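PDB 3F13: putative nudix hydrolase family member from Chromobacterium violaceum, which probably acts as a magnesium-dependent hydrolase of the Nudix family, although its substrate is not established. Local coordinates for residues 61-66 / 99-104; 48-51 / 57-60; 86-91 / 139-144; 72-77 / 128-133. All coordinates share one frame; numbering follows the deposited sequence.

Interaction 1 of 4, residues 61-66 / 99-104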
loop_
_atom_site.group_PDB
_atom_site.type_symbol
_atom_site.label_atom_id
_atom_site.label_comp_id
_atom_site.label_asym_id
_atom_site.label_seq_id
_atom_site.Cartn_x
_atom_site.Cartn_y
_atom_site.Cartn_z
ATOM N N ARG B 61 7.374 10.414 1.836
ATOM C CA ARG B 61 7.336 11.215 3.074
ATOM C C ARG B 61 8.471 12.235 3.068
ATOM O O ARG B 61 8.249 13.427 3.288
ATOM C CB ARG B 61 7.412 10.346 4.333
ATOM C CG ARG B 61 6.963 11.153 5.558
ATOM C CD ARG B 61 7.015 10.333 6.806
ATOM N NE ARG B 61 6.566 11.147 7.928
ATOM C CZ ARG B 61 6.868 10.895 9.197
ATOM N NH1 ARG B 61 7.617 9.843 9.509
ATOM N NH2 ARG B 61 6.422 11.704 10.140
ATOM N N GLU B 62 9.690 11.776 2.803
ATOM C CA GLU B 62 10.865 12.663 2.753
ATOM C C GLU B 62 10.635 13.842 1.808
ATOM O O GLU B 62 10.867 15.008 2.166
ATOM C CB GLU B 62 12.087 11.880 2.277
ATOM C CG GLU B 62 13.420 12.373 2.847
ATOM C CD GLU B 62 14.053 13.458 2.027
ATOM O OE1 GLU B 62 13.454 13.889 1.013
ATOM O OE2 GLU B 62 15.166 13.886 2.401
ATOM N N GLU B 63 10.164 13.541 0.596
ATOM C CA GLU B 63 10.080 14.559 -0.474
ATOM C C GLU B 63 8.882 15.512 -0.384
ATOM O O GLU B 63 8.987 16.687 -0.782
ATOM C CB GLU B 63 10.149 13.881 -1.864
ATOM C CG GLU B 63 11.426 13.070 -1.995
ATOM C CD GLU B 63 11.514 12.174 -3.216
ATOM O OE1 GLU B 63 10.598 12.206 -4.083
ATOM O OE2 GLU B 63 12.527 11.425 -3.301
ATOM N N THR B 64 7.752 15.013 0.117
ATOM C CA THR B 64 6.492 15.767 0.093
ATOM C C THR B 64 5.793 15.930 1.455
ATOM O O THR B 64 4.821 16.670 1.558
ATOM C CB THR B 64 5.468 15.125 -0.857
ATOM O OG1 THR B 64 4.985 13.874 -0.334
ATOM C CG2 THR B 64 6.096 14.872 -2.241
ATOM N N GLY B 65 6.227 15.167 2.453
ATOM C CA GLY B 65 5.559 15.160 3.755
ATOM C C GLY B 65 4.341 14.258 3.769
ATOM O O GLY B 65 3.751 14.021 4.832
ATOM N N LEU B 66 3.938 13.749 2.601
ATOM C CA LEU B 66 2.761 12.868 2.580
ATOM C C LEU B 66 3.030 11.488 3.231
ATOM O O LEU B 66 4.107 10.917 3.095
ATOM C CB LEU B 66 2.242 12.672 1.161
ATOM C CG LEU B 66 1.624 13.830 0.378
ATOM C CD1 LEU B 66 1.354 13.419 -1.116
ATOM C CD2 LEU B 66 0.337 14.239 1.085
ATOM N N ASN B 99 12.844 19.233 2.310
ATOM C CA ASN B 99 14.187 18.748 2.071
ATOM C C ASN B 99 14.693 19.168 0.691
ATOM O O ASN B 99 14.615 20.350 0.311
ATOM C CB ASN B 99 14.222 17.225 2.236
ATOM C CG ASN B 99 13.992 16.804 3.682
ATOM O OD1 ASN B 99 14.733 17.222 4.586
ATOM N ND2 ASN B 99 12.944 16.013 3.918
ATOM N N GLU B 100 15.195 18.203 -0.065
ATOM C CA GLU B 100 15.838 18.512 -1.335
ATOM C C GLU B 100 14.819 18.894 -2.415
ATOM O O GLU B 100 15.190 19.259 -3.534
ATOM C CB GLU B 100 16.701 17.334 -1.786
ATOM N N ILE B 101 13.530 18.796 -2.086
ATOM C CA ILE B 101 12.508 19.153 -3.065
ATOM C C ILE B 101 12.235 20.641 -2.947
ATOM O O ILE B 101 11.827 21.139 -1.879
ATOM C CB ILE B 101 11.217 18.341 -2.883
ATOM C CG1 ILE B 101 11.512 16.852 -3.107
ATOM C CG2 ILE B 101 10.142 18.838 -3.830
ATOM C CD1 ILE B 101 12.052 16.496 -4.489
ATOM N N GLU B 102 12.472 21.351 -4.041
ATOM C CA GLU B 102 12.340 22.787 -4.022
ATOM C C GLU B 102 10.978 23.128 -4.565
ATOM O O GLU B 102 10.289 23.989 -4.023
ATOM C CB GLU B 102 13.451 23.443 -4.853
ATOM N N ARG B 103 10.563 22.435 -5.618
ATOM C CA ARG B 103 9.289 22.776 -6.232
ATOM C C ARG B 103 8.400 21.552 -6.499
ATOM O O ARG B 103 8.901 20.452 -6.748
ATOM C CB ARG B 103 9.533 23.574 -7.514
ATOM N N ILE B 104 7.088 21.750 -6.431
ATOM C CA ILE B 104 6.151 20.684 -6.777
ATOM C C ILE B 104 5.088 21.245 -7.723
ATOM O O ILE B 104 4.848 22.454 -7.746
ATOM C CB ILE B 104 5.435 20.087 -5.541
ATOM C CG1 ILE B 104 4.422 21.070 -4.964
ATOM C CG2 ILE B 104 6.441 19.621 -4.475
ATOM C CD1 ILE B 104 3.675 20.497 -3.785
#
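Asn99 lies against Glu62 at the last turn of helix 52-64, and its CB rests near both carboxylate oxygens, 3.5 Å from Glu62 OE2. Its CG comes over the same group, 3.4 Å from Glu62 OE2. The amide and the carboxylate are stacked, their planes 27° apart, because Glu62 bends at its second torsion (chi2 -88°) and brings its acid group over to the asparagine. OD1 points away from Glu62, while ND2 at the tip turns to the backbone and gives a hydrogen bond of 2.9 Å to Glu62 O. The N-H approaches that oxygen at 161°, with the acceptor in the amide plane and the donor somewhat tilted from the carbonyl plane. Asparagine suits the place because it carries an N-H donor to the helix end.

Beside this pair, Ile101 puts CG1 3.5 Å from Glu63 CB and 3.4 Å from Glu63 O, while the polar end of Glu63 goes to Gly43 N. Residues 44-65 form the Nudix box, and this is its C-terminal edge; in relatives, glutamates at this end bind the metal. Gly65 takes up the positive phi that ends the helix. In a continuing helix Glu62 O would accept from Leu66 N; with that N-H turned to Thr64 OG1 in an ST turn (3.1 Å), the side-chain amides of Asn99 and Gln98, which both bond Glu62 O, appear to serve instead.

Interaction 2 of 4, residues 48-51 / 57-60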
loop_
_atom_site.group_PDB
_atom_site.type_symbol
_atom_site.label_atom_id
_atom_site.label_comp_id
_atom_site.label_asym_id
_atom_site.label_seq_id
_atom_site.Cartn_x
_atom_site.Cartn_y
_atom_site.Cartn_z
ATOM N N ARG B 48 19.612 -1.509 0.336
ATOM C CA ARG B 48 19.783 -2.944 0.497
ATOM C C ARG B 48 18.899 -3.433 1.646
ATOM O O ARG B 48 18.759 -2.756 2.657
ATOM C CB ARG B 48 21.259 -3.256 0.802
ATOM C CG ARG B 48 22.183 -3.194 -0.401
ATOM C CD ARG B 48 23.669 -3.292 0.120
ATOM N NE ARG B 48 24.631 -2.986 -0.925
ATOM C CZ ARG B 48 25.059 -1.754 -1.171
ATOM N NH1 ARG B 48 24.639 -0.743 -0.412
ATOM N NH2 ARG B 48 25.934 -1.539 -2.145
ATOM N N GLY B 49 18.284 -4.596 1.503
ATOM C CA GLY B 49 17.394 -5.101 2.535
ATOM C C GLY B 49 15.993 -4.508 2.561
ATOM O O GLY B 49 15.153 -4.943 3.352
ATOM N N GLU B 50 15.742 -3.517 1.702
ATOM C CA GLU B 50 14.497 -2.749 1.718
ATOM C C GLU B 50 13.750 -2.992 0.420
ATOM O O GLU B 50 14.295 -2.738 -0.658
ATOM C CB GLU B 50 14.813 -1.248 1.778
ATOM C CG GLU B 50 13.607 -0.341 1.939
ATOM C CD GLU B 50 13.989 1.133 1.909
ATOM O OE1 GLU B 50 13.423 1.913 2.721
ATOM O OE2 GLU B 50 14.862 1.502 1.087
ATOM N N LEU B 51 12.510 -3.471 0.517
ATOM C CA LEU B 51 11.665 -3.604 -0.660
ATOM C C LEU B 51 11.355 -2.234 -1.277
ATOM O O LEU B 51 11.360 -1.214 -0.585
ATOM C CB LEU B 51 10.350 -4.246 -0.239
ATOM C CG LEU B 51 10.514 -5.655 0.320
ATOM C CD1 LEU B 51 9.184 -6.144 0.946
ATOM C CD2 LEU B 51 10.978 -6.625 -0.770
ATOM N N ILE B 57 7.263 4.447 0.454
ATOM C CA ILE B 57 6.667 5.170 1.577
ATOM C C ILE B 57 7.653 6.145 2.239
ATOM O O ILE B 57 7.335 7.298 2.519
ATOM C CB ILE B 57 6.068 4.192 2.610
ATOM C CG1 ILE B 57 4.982 3.347 1.952
ATOM C CG2 ILE B 57 5.490 4.977 3.761
ATOM C CD1 ILE B 57 4.627 2.080 2.786
ATOM N N ARG B 58 8.864 5.670 2.458
ATOM C CA ARG B 58 9.904 6.492 3.052
ATOM C C ARG B 58 10.174 7.719 2.179
ATOM O O ARG B 58 10.174 8.866 2.645
ATOM C CB ARG B 58 11.171 5.653 3.215
ATOM C CG ARG B 58 12.461 6.449 3.515
ATOM C CD ARG B 58 13.653 5.505 3.745
ATOM N NE ARG B 58 14.005 4.669 2.584
ATOM C CZ ARG B 58 14.627 5.130 1.504
ATOM N NH1 ARG B 58 14.951 6.423 1.433
ATOM N NH2 ARG B 58 14.907 4.317 0.485
ATOM N N GLU B 59 10.378 7.496 0.891
ATOM C CA GLU B 59 10.781 8.599 0.018
ATOM C C GLU B 59 9.686 9.631 -0.238
ATOM O O GLU B 59 9.961 10.846 -0.318
ATOM C CB GLU B 59 11.357 8.032 -1.273
ATOM C CG GLU B 59 12.659 7.276 -1.021
ATOM C CD GLU B 59 13.916 8.053 -1.429
ATOM O OE1 GLU B 59 13.817 9.287 -1.647
ATOM O OE2 GLU B 59 15.005 7.412 -1.537
ATOM N N ILE B 60 8.449 9.173 -0.419
ATOM C CA ILE B 60 7.374 10.121 -0.596
ATOM C C ILE B 60 7.292 11.013 0.649
ATOM O O ILE B 60 7.144 12.229 0.530
ATOM C CB ILE B 60 6.038 9.448 -0.840
ATOM C CG1 ILE B 60 6.022 8.725 -2.196
ATOM C CG2 ILE B 60 4.875 10.474 -0.750
ATOM C CD1 ILE B 60 6.867 9.329 -3.229
#
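The guanidinium of Arg58 and the carboxylate of Glu50 meet edge to edge, nearly coplanar with 18° between their planes, so the contact is made in the plane of the two groups and not over a face. Arg58 approaches side-on. NE gives an almost straight bond of 2.8 Å to Glu50 OE1 (176°), on the syn lone pair, and NH2 reaches Glu50 OE2 at 2.9 Å from a little out of the carboxylate plane. Two bonds to two oxygens fix the rotation of both groups in this salt bridge. The Glu50 chain is extended, whereas Arg58 bends at CG-CD (chi3 62°), which turns its NE edge to the acid.

This pairing belongs to the Nudix box, residues 44-65, in which a glutamate of the loop ahead of the helix bonds an arginine two turns into it. The two long side chains together span the 10.4 Å between Glu50 CA and Arg58 CA, and arginine offers a flat array of donors. Both ends have further partners: Asn47 N donates to Glu50 OE2, and Arg58 NH2 also bonds Lys45 O. The remaining nitrogen, Arg58 NH1, makes a weak bond of 3.1 Å to Glu59 OE2, which adds the next residue of the helix to the charged network. Arg58 also packs on Gln54 of the second subunit.

Interaction 3 of 4, residues 86-91 / 139-144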
loop_
_atom_site.group_PDB
_atom_site.type_symbol
_atom_site.label_atom_id
_atom_site.label_comp_id
_atom_site.label_asym_id
_atom_site.label_seq_id
_atom_site.Cartn_x
_atom_site.Cartn_y
_atom_site.Cartn_z
ATOM N N VAL B 86 6.390 0.874 -10.172
ATOM C CA VAL B 86 5.535 2.046 -10.178
ATOM C C VAL B 86 4.244 1.753 -9.423
ATOM O O VAL B 86 3.633 0.725 -9.694
ATOM C CB VAL B 86 5.178 2.407 -11.648
ATOM C CG1 VAL B 86 4.267 3.664 -11.721
ATOM C CG2 VAL B 86 6.474 2.664 -12.417
ATOM N N TYR B 87 3.830 2.649 -8.519
ATOM C CA TYR B 87 2.655 2.436 -7.651
ATOM C C TYR B 87 1.721 3.643 -7.648
ATOM O O TYR B 87 2.185 4.796 -7.547
ATOM C CB TYR B 87 3.062 2.281 -6.177
ATOM C CG TYR B 87 4.157 1.266 -5.916
ATOM C CD1 TYR B 87 3.841 -0.008 -5.434
ATOM C CD2 TYR B 87 5.502 1.570 -6.156
ATOM C CE1 TYR B 87 4.805 -0.954 -5.185
ATOM C CE2 TYR B 87 6.508 0.604 -5.882
ATOM C CZ TYR B 87 6.130 -0.669 -5.434
ATOM O OH TYR B 87 7.098 -1.635 -5.144
ATOM N N LEU B 88 0.423 3.389 -7.649
ATOM C CA LEU B 88 -0.581 4.447 -7.483
ATOM C C LEU B 88 -0.762 4.545 -5.976
ATOM O O LEU B 88 -1.033 3.527 -5.327
ATOM C CB LEU B 88 -1.912 4.015 -8.098
ATOM C CG LEU B 88 -3.075 5.012 -7.902
ATOM C CD1 LEU B 88 -2.857 6.314 -8.659
ATOM C CD2 LEU B 88 -4.412 4.396 -8.344
ATOM N N CYS B 89 -0.548 5.722 -5.413
ATOM C CA CYS B 89 -0.627 5.898 -3.952
ATOM C C CYS B 89 -1.690 6.896 -3.506
ATOM O O CYS B 89 -1.885 7.914 -4.150
ATOM C CB CYS B 89 0.709 6.394 -3.418
ATOM S SG CYS B 89 2.153 5.435 -3.956
ATOM N N ILE B 90 -2.330 6.601 -2.373
ATOM C CA ILE B 90 -3.205 7.512 -1.665
ATOM C C ILE B 90 -2.537 7.935 -0.347
ATOM O O ILE B 90 -2.007 7.102 0.423
ATOM C CB ILE B 90 -4.493 6.798 -1.168
ATOM C CG1 ILE B 90 -5.059 5.835 -2.196
ATOM C CG2 ILE B 90 -5.480 7.812 -0.568
ATOM C CD1 ILE B 90 -6.467 5.404 -1.816
ATOM N N ALA B 91 -2.563 9.224 -0.099
ATOM C CA ALA B 91 -2.354 9.802 1.234
ATOM C C ALA B 91 -3.387 10.941 1.360
ATOM O O ALA B 91 -3.938 11.392 0.358
ATOM C CB ALA B 91 -0.915 10.312 1.403
ATOM N N GLU B 139 -9.397 -2.145 -13.032
ATOM C CA GLU B 139 -10.563 -1.970 -12.159
ATOM C C GLU B 139 -10.163 -1.545 -10.748
ATOM O O GLU B 139 -10.791 -0.663 -10.160
ATOM C CB GLU B 139 -11.417 -3.243 -12.079
ATOM C CG GLU B 139 -12.213 -3.529 -13.346
ATOM C CD GLU B 139 -13.194 -4.672 -13.140
ATOM O OE1 GLU B 139 -14.285 -4.404 -12.573
ATOM O OE2 GLU B 139 -12.861 -5.834 -13.504
ATOM N N ALA B 140 -9.148 -2.220 -10.204
ATOM C CA ALA B 140 -8.547 -1.833 -8.920
ATOM C C ALA B 140 -8.012 -0.404 -8.934
ATOM O O ALA B 140 -8.260 0.356 -8.012
ATOM C CB ALA B 140 -7.448 -2.791 -8.567
ATOM N N LEU B 141 -7.303 -0.035 -9.993
ATOM C CA LEU B 141 -6.787 1.313 -10.137
ATOM C C LEU B 141 -7.954 2.310 -10.092
ATOM O O LEU B 141 -7.937 3.275 -9.307
ATOM C CB LEU B 141 -6.008 1.403 -11.454
ATOM C CG LEU B 141 -5.152 2.607 -11.792
ATOM C CD1 LEU B 141 -4.405 2.270 -13.111
ATOM C CD2 LEU B 141 -6.041 3.838 -11.962
ATOM N N ARG B 142 -8.985 2.066 -10.898
ATOM C CA ARG B 142 -10.112 3.002 -10.952
ATOM C C ARG B 142 -10.858 3.071 -9.620
ATOM O O ARG B 142 -11.334 4.141 -9.221
ATOM C CB ARG B 142 -11.067 2.682 -12.098
ATOM C CG ARG B 142 -10.508 3.037 -13.532
ATOM C CD ARG B 142 -11.597 2.855 -14.587
ATOM N NE ARG B 142 -11.913 1.448 -14.771
ATOM C CZ ARG B 142 -11.148 0.596 -15.442
ATOM N NH1 ARG B 142 -10.010 1.005 -16.010
ATOM N NH2 ARG B 142 -11.507 -0.667 -15.521
ATOM N N ALA B 143 -10.944 1.951 -8.911
ATOM C CA ALA B 143 -11.612 1.979 -7.619
ATOM C C ALA B 143 -10.803 2.784 -6.609
ATOM O O ALA B 143 -11.364 3.497 -5.767
ATOM C CB ALA B 143 -11.915 0.567 -7.117
ATOM N N LEU B 144 -9.473 2.671 -6.668
ATOM C CA LEU B 144 -8.638 3.447 -5.751
ATOM C C LEU B 144 -8.776 4.939 -6.051
ATOM O O LEU B 144 -8.854 5.744 -5.139
ATOM C CB LEU B 144 -7.176 2.981 -5.795
ATOM C CG LEU B 144 -6.998 1.679 -5.031
ATOM C CD1 LEU B 144 -5.586 1.099 -5.248
ATOM C CD2 LEU B 144 -7.244 1.982 -3.529
#
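Leu88 drives its CD2 methyl from strand 82-90 into the angle between Leu141 and Leu144 of helix 136-157. The methyl lies 4.0 Å from Leu141 CG, 4.0 Å from Leu144 CB and 3.8 Å from Leu141 O, so it touches two residues about one turn apart on the same helix face. Its conformation explains this: CG stands anti to the backbone N (chi1 176°), and with chi2 67° it is CD2 that stands anti to CA, extended toward the helix. Leu141 also has CG opposite its own N, but its CB starts off at an angle to the strand, and its branched end does the touching. It crosses Leu88 at about a right angle.

Leu144 is built the other way, with CG anti to its carbonyl carbon (chi1 -77°). This carries its CD2 to Ile90 CD1 at 3.9 Å. In Ile90 the longer branch, CG1 to CD1, extends to the helix. Leu88 and Ile90 face this helix, whereas Cys89 between them packs on Leu56 of helix 52-64 across the sheet, as in the alpha/beta/alpha Nudix fold. Tyr127 and Leu130 of helix 118-132 continue the layer at Leu141, and Leu144 also meets Leu72 of the second subunit.

The axes of residues 86-90 and 139-144 come within 9.8 Å, and no hydrogen bond joins them; the contact is held by van der Waals packing and the burial of three leucines, with Ile90 partly exposed.

Interaction 4 of 4, residues 72-77 / 128-133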
loop_
_atom_site.group_PDB
_atom_site.type_symbol
_atom_site.label_atom_id
_atom_site.label_comp_id
_atom_site.label_asym_id
_atom_site.label_seq_id
_atom_site.Cartn_x
_atom_site.Cartn_y
_atom_site.Cartn_z
ATOM N N LEU B 72 -1.102 0.809 -4.796
ATOM C CA LEU B 72 -1.375 -0.292 -5.689
ATOM C C LEU B 72 -0.222 -0.434 -6.678
ATOM O O LEU B 72 0.038 0.489 -7.459
ATOM C CB LEU B 72 -2.691 -0.045 -6.448
ATOM C CG LEU B 72 -2.943 -1.041 -7.572
ATOM C CD1 LEU B 72 -3.153 -2.449 -6.944
ATOM C CD2 LEU B 72 -4.151 -0.610 -8.382
ATOM N N TYR B 73 0.490 -1.550 -6.637
ATOM C CA TYR B 73 1.547 -1.810 -7.628
ATOM C C TYR B 73 0.957 -1.863 -9.043
ATOM O O TYR B 73 0.033 -2.636 -9.311
ATOM C CB TYR B 73 2.320 -3.112 -7.297
ATOM C CG TYR B 73 3.168 -3.626 -8.445
ATOM C CD1 TYR B 73 4.333 -2.958 -8.829
ATOM C CD2 TYR B 73 2.751 -4.711 -9.214
ATOM C CE1 TYR B 73 5.094 -3.399 -9.923
ATOM C CE2 TYR B 73 3.512 -5.179 -10.298
ATOM C CZ TYR B 73 4.685 -4.495 -10.641
ATOM O OH TYR B 73 5.465 -4.921 -11.692
ATOM N N LEU B 74 1.470 -1.019 -9.956
ATOM C CA LEU B 74 0.959 -0.982 -11.329
ATOM C C LEU B 74 1.844 -1.775 -12.300
ATOM O O LEU B 74 1.350 -2.658 -13.029
ATOM C CB LEU B 74 0.856 0.470 -11.809
ATOM C CG LEU B 74 0.128 1.400 -10.844
ATOM C CD1 LEU B 74 0.210 2.882 -11.281
ATOM C CD2 LEU B 74 -1.335 0.893 -10.723
ATOM N N PHE B 75 3.145 -1.478 -12.330
ATOM C CA PHE B 75 4.028 -2.151 -13.296
ATOM C C PHE B 75 5.482 -1.804 -13.033
ATOM O O PHE B 75 5.779 -0.898 -12.206
ATOM C CB PHE B 75 3.680 -1.741 -14.745
ATOM C CG PHE B 75 3.562 -0.227 -14.963
ATOM C CD1 PHE B 75 4.693 0.548 -15.206
ATOM C CD2 PHE B 75 2.324 0.402 -14.950
ATOM C CE1 PHE B 75 4.594 1.960 -15.415
ATOM C CE2 PHE B 75 2.203 1.796 -15.160
ATOM C CZ PHE B 75 3.367 2.575 -15.364
ATOM N N ASP B 76 6.363 -2.490 -13.764
ATOM C CA ASP B 76 7.795 -2.231 -13.698
ATOM C C ASP B 76 8.135 -1.347 -14.896
ATOM O O ASP B 76 7.512 -1.467 -15.956
ATOM C CB ASP B 76 8.599 -3.529 -13.809
ATOM C CG ASP B 76 8.192 -4.568 -12.780
ATOM O OD1 ASP B 76 7.983 -4.212 -11.592
ATOM O OD2 ASP B 76 8.045 -5.753 -13.173
ATOM N N HIS B 77 9.122 -0.467 -14.746
ATOM C CA HIS B 77 9.581 0.337 -15.851
ATOM C C HIS B 77 11.107 0.276 -15.797
ATOM O O HIS B 77 11.696 0.758 -14.830
ATOM C CB HIS B 77 9.145 1.781 -15.659
ATOM C CG HIS B 77 9.625 2.698 -16.735
ATOM N ND1 HIS B 77 8.962 2.844 -17.931
ATOM C CD2 HIS B 77 10.703 3.511 -16.799
ATOM C CE1 HIS B 77 9.610 3.712 -18.688
ATOM N NE2 HIS B 77 10.674 4.127 -18.027
ATOM N N ALA B 128 -1.450 6.235 -18.035
ATOM C CA ALA B 128 -2.646 6.727 -18.735
ATOM C C ALA B 128 -3.379 5.598 -19.463
ATOM O O ALA B 128 -4.611 5.541 -19.423
ATOM C CB ALA B 128 -2.265 7.816 -19.706
ATOM N N ARG B 129 -2.642 4.706 -20.123
ATOM C CA ARG B 129 -3.249 3.529 -20.774
ATOM C C ARG B 129 -3.922 2.643 -19.725
ATOM O O ARG B 129 -5.083 2.264 -19.869
ATOM C CB ARG B 129 -2.201 2.678 -21.512
ATOM C CG ARG B 129 -2.002 2.975 -22.988
ATOM C CD ARG B 129 -0.934 2.035 -23.619
ATOM N NE ARG B 129 0.403 2.613 -23.479
ATOM C CZ ARG B 129 1.460 1.989 -22.963
ATOM N NH1 ARG B 129 1.367 0.725 -22.544
ATOM N NH2 ARG B 129 2.628 2.637 -22.879
ATOM N N LEU B 130 -3.181 2.300 -18.678
ATOM C CA LEU B 130 -3.675 1.351 -17.668
ATOM C C LEU B 130 -4.972 1.841 -17.026
ATOM O O LEU B 130 -5.883 1.070 -16.762
ATOM C CB LEU B 130 -2.615 1.148 -16.579
ATOM C CG LEU B 130 -2.831 -0.012 -15.598
ATOM C CD1 LEU B 130 -3.057 -1.314 -16.342
ATOM C CD2 LEU B 130 -1.603 -0.127 -14.700
ATOM N N ARG B 131 -5.017 3.129 -16.738
ATOM C CA ARG B 131 -6.190 3.762 -16.127
ATOM C C ARG B 131 -7.494 3.429 -16.895
ATOM O O ARG B 131 -8.572 3.359 -16.288
ATOM C CB ARG B 131 -5.943 5.277 -16.106
ATOM C CG ARG B 131 -6.713 6.137 -15.125
ATOM C CD ARG B 131 -6.327 7.609 -15.484
ATOM N NE ARG B 131 -6.742 8.656 -14.551
ATOM C CZ ARG B 131 -7.992 9.101 -14.429
ATOM N NH1 ARG B 131 -8.966 8.540 -15.140
ATOM N NH2 ARG B 131 -8.272 10.081 -13.564
ATOM N N ASN B 132 -7.398 3.216 -18.212
ATOM C CA ASN B 132 -8.599 2.984 -19.036
ATOM C C ASN B 132 -8.844 1.500 -19.289
ATOM O O ASN B 132 -9.904 1.141 -19.800
ATOM C CB ASN B 132 -8.496 3.690 -20.400
ATOM C CG ASN B 132 -8.551 5.219 -20.294
ATOM O OD1 ASN B 132 -9.025 5.782 -19.313
ATOM N ND2 ASN B 132 -8.046 5.888 -21.312
ATOM N N GLU B 133 -7.888 0.644 -18.906
ATOM C CA GLU B 133 -7.928 -0.798 -19.272
ATOM C C GLU B 133 -9.041 -1.609 -18.589
ATOM O O GLU B 133 -9.294 -1.464 -17.397
ATOM C CB GLU B 133 -6.569 -1.484 -19.028
ATOM C CG GLU B 133 -5.484 -1.142 -20.086
ATOM C CD GLU B 133 -4.104 -1.747 -19.788
ATOM O OE1 GLU B 133 -3.071 -1.188 -20.250
ATOM O OE2 GLU B 133 -4.044 -2.780 -19.085
#
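Leu130 reaches from helix 118-132 to strand 70-78 with a single methyl, CD2, which settles between Leu74 and Phe75. It lies 3.8 Å from Leu74 CB and 4.1 Å from Leu74 CD2, and comes up to the edge of the Phe75 ring, in its plane, 4.0 Å from Phe75 CD2. The two side chains run antiparallel past one another, and no face is stacked. Phe75 holds the ring between its backbone N and carbonyl carbon (chi1 50°), a crowded position that sets its edge toward the helix. All three residues are buried, and apolar side chains fit a place where Leu141 and Tyr127 also close in.

Away from these residues the helix becomes polar: Arg129, just before Leu130, is exposed to solvent, and Arg131 bonds Glu24 through a salt bridge. On the other side of the strand, turned from the helix, Tyr73 OH gives a short hydrogen bond of 2.6 Å to Asp76 OD1, which it meets from above the carboxylate plane; Lys85 is a second partner of that oxygen.

Two consecutive residues, Leu74 and Phe75, can both aim at the helix because both lie across from Val86 of the neighbouring strand, the definition of a classic beta bulge.

How the interactions relate
From the N terminus, interaction 2 closes first, as a short local loop that ties the segment after strand 43-45 to helix 52-64. The other three then open in turn, at 61-66, 72-77 and 86-91, and close in the same order, at 99-104, 128-133 and 139-144, so each crosses the other two and none nests. Interactions 3 and 4 use neighbouring antiparallel strands and successive helices, their centres about 9 Å apart, and fasten two helices to one side of the sheet. Interactions 1 and 2 hold helix 52-64, on the other side, to its flanking loops. Leu66 against Ala91 joins interactions 1 and 3.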